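PDB 4NK6: mannuronan C5-epimerase from Pseudomonas syringae pv. tomato, which catalyses the epimerization of beta-D-mannuronate to alpha-L-guluronate in the alginate polymer and helps channel the chain through the periplasm. Local coordinates for residues 298-303 and 404-409. Numbering follows the deposited sequence.
Sequences ISREVD and IELDPF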
loop_
_atom_site.group_PDB
_atom_site.type_symbol
_atom_site.label_atom_id
_atom_site.label_comp_id
_atom_site.label_asym_id
_atom_site.label_seq_id
_atom_site.Cartn_x
_atom_site.Cartn_y
_atom_site.Cartn_z
ATOM N N ILE A 298 5.612 -2.540 6.182
ATOM C CA ILE A 298 4.434 -3.110 6.817
ATOM C C ILE A 298 4.516 -2.776 8.303
ATOM O O ILE A 298 5.582 -2.879 8.912
ATOM C CB ILE A 298 4.306 -4.623 6.570
ATOM C CG1 ILE A 298 5.428 -5.403 7.267
ATOM C CG2 ILE A 298 4.319 -4.917 5.061
ATOM C CD1 ILE A 298 5.361 -6.908 7.004
ATOM N N SER A 299 3.399 -2.333 8.877
ATOM C CA SER A 299 3.434 -1.800 10.229
ATOM C C SER A 299 2.208 -2.166 11.044
ATOM O O SER A 299 1.069 -2.057 10.575
ATOM C CB SER A 299 3.604 -0.277 10.197
ATOM O OG SER A 299 3.591 0.255 11.506
ATOM N N ARG A 300 2.472 -2.597 12.271
ATOM C CA ARG A 300 1.458 -2.917 13.278
ATOM C C ARG A 300 0.744 -4.231 13.033
ATOM O O ARG A 300 -0.390 -4.268 12.542
ATOM C CB ARG A 300 0.466 -1.770 13.543
ATOM C CG ARG A 300 -0.374 -2.024 14.807
ATOM C CD ARG A 300 -1.235 -0.836 15.222
ATOM N NE ARG A 300 -0.443 0.266 15.758
ATOM C CZ ARG A 300 -0.306 1.451 15.167
ATOM N NH1 ARG A 300 -0.926 1.702 14.018
ATOM N NH2 ARG A 300 0.435 2.395 15.741
ATOM N N GLU A 301 1.427 -5.303 13.411
ATOM C CA GLU A 301 0.930 -6.667 13.267
ATOM C C GLU A 301 0.501 -7.011 11.857
ATOM O O GLU A 301 -0.535 -7.633 11.645
ATOM C CB GLU A 301 -0.204 -6.945 14.257
ATOM C CG GLU A 301 0.162 -6.593 15.687
ATOM C CD GLU A 301 -0.807 -7.196 16.671
ATOM O OE1 GLU A 301 -1.775 -6.508 17.045
ATOM O OE2 GLU A 301 -0.609 -8.370 17.044
ATOM N N VAL A 302 1.294 -6.606 10.878
ATOM C CA VAL A 302 1.115 -7.185 9.565
ATOM C C VAL A 302 1.864 -8.508 9.605
ATOM O O VAL A 302 3.094 -8.537 9.706
ATOM C CB VAL A 302 1.597 -6.261 8.452
ATOM C CG1 VAL A 302 1.332 -6.909 7.098
ATOM C CG2 VAL A 302 0.862 -4.932 8.548
ATOM N N ASP A 303 1.107 -9.603 9.572
ATOM C CA ASP A 303 1.647 -10.925 9.875
ATOM C C ASP A 303 1.480 -11.912 8.726
ATOM O O ASP A 303 0.617 -11.731 7.867
ATOM C CB ASP A 303 0.977 -11.508 11.134
ATOM C CG ASP A 303 1.255 -10.691 12.385
ATOM O OD1 ASP A 303 2.106 -9.779 12.325
ATOM O OD2 ASP A 303 0.633 -10.969 13.438
ATOM N N ILE A 404 2.891 2.958 24.015
ATOM C CA ILE A 404 3.353 1.682 24.556
ATOM C C ILE A 404 2.206 0.694 24.762
ATOM O O ILE A 404 2.399 -0.518 24.663
ATOM C CB ILE A 404 4.097 1.887 25.895
ATOM C CG1 ILE A 404 5.211 2.919 25.721
ATOM C CG2 ILE A 404 4.667 0.575 26.415
ATOM C CD1 ILE A 404 6.213 2.547 24.661
ATOM N N GLU A 405 1.017 1.218 25.046
ATOM C CA GLU A 405 -0.158 0.373 25.227
ATOM C C GLU A 405 -0.562 -0.279 23.903
ATOM O O GLU A 405 -0.807 -1.487 23.844
ATOM C CB GLU A 405 -1.324 1.175 25.815
ATOM N N LEU A 406 -0.615 0.527 22.847
ATOM C CA LEU A 406 -0.951 0.046 21.507
ATOM C C LEU A 406 0.197 -0.741 20.878
ATOM O O LEU A 406 -0.021 -1.770 20.246
ATOM C CB LEU A 406 -1.319 1.223 20.602
ATOM C CG LEU A 406 -1.667 0.930 19.140
ATOM C CD1 LEU A 406 -3.017 0.221 19.016
ATOM C CD2 LEU A 406 -1.665 2.219 18.339
ATOM N N ASP A 407 1.419 -0.249 21.054
ATOM C CA ASP A 407 2.590 -0.871 20.445
ATOM C C ASP A 407 3.639 -1.238 21.496
ATOM O O ASP A 407 4.671 -0.568 21.612
ATOM C CB ASP A 407 3.196 0.061 19.394
ATOM C CG ASP A 407 2.204 0.443 18.312
ATOM O OD1 ASP A 407 1.575 -0.469 17.732
ATOM O OD2 ASP A 407 2.044 1.654 18.045
ATOM N N PRO A 408 3.374 -2.296 22.280
ATOM C CA PRO A 408 4.369 -2.707 23.276
ATOM C C PRO A 408 5.636 -3.217 22.603
ATOM O O PRO A 408 5.602 -3.633 21.443
ATOM C CB PRO A 408 3.665 -3.831 24.042
ATOM C CG PRO A 408 2.595 -4.320 23.125
ATOM C CD PRO A 408 2.159 -3.132 22.326
ATOM N N PHE A 409 6.747 -3.164 23.327
ATOM C CA PHE A 409 8.040 -3.541 22.776
ATOM C C PHE A 409 8.869 -4.180 23.874
ATOM O O PHE A 409 8.553 -4.054 25.053
ATOM C CB PHE A 409 8.776 -2.304 22.257
ATOM C CG PHE A 409 9.370 -1.456 23.348
ATOM C CD1 PHE A 409 8.583 -0.562 24.056
ATOM C CD2 PHE A 409 10.713 -1.567 23.677
ATOM C CE1 PHE A 409 9.125 0.215 25.066
ATOM C CE2 PHE A 409 11.260 -0.797 24.687
ATOM C CZ PHE A 409 10.463 0.098 25.384
#
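R300 and D407 meet in a side-on, two-bond salt bridge that ties the turn after strand 296-299 of the right-handed beta-helix to the long loop between strands 388-393 and 414-418. R300 NE donates to D407 OD1 at 2.9 Å in the more bent of the two bonds. R300 NH2 donates to D407 OD2 at 2.9 Å, and here the angle at the hydrogen is 167°. Both carboxylate oxygens accept through their syn lone pairs. The guanidinium and carboxylate planes lie only 20° apart, an almost flat pairing in which OD2 sits in the guanidinium plane while OD1 is tilted somewhat from it. Arginine suits the place because its long chain can span the gap between backbones whose nearest CA atoms, those of R300 and D407, are 7.5 Å apart; it runs extended until a bend at chi3 (-71°) turns the NE edge to the acid. Aspartate's short side chain holds its two oxygens close to the loop backbone, where they match NE and NH2.

The nonpolar part comes from L406, whose side chain crosses that of R300 at about a right angle and lays CD2 over one guanidinium face, 3.3 Å from R300 NH2. A branched aliphatic side chain can cover this face without competing for the N-H groups, which point outward in the plane.

Both charges have further partners: R300 NH1 pairs with D275, and D407 OD2 also takes R324 NE. R300 also packs on H274, probably the proton acceptor of the reaction. Two gripping bonds fix the rotation of both groups, and the carboxylate shared by R300 and R324 probably favours its ionised form and draws the two cations together around it, helping to hold R300 in position beside H274.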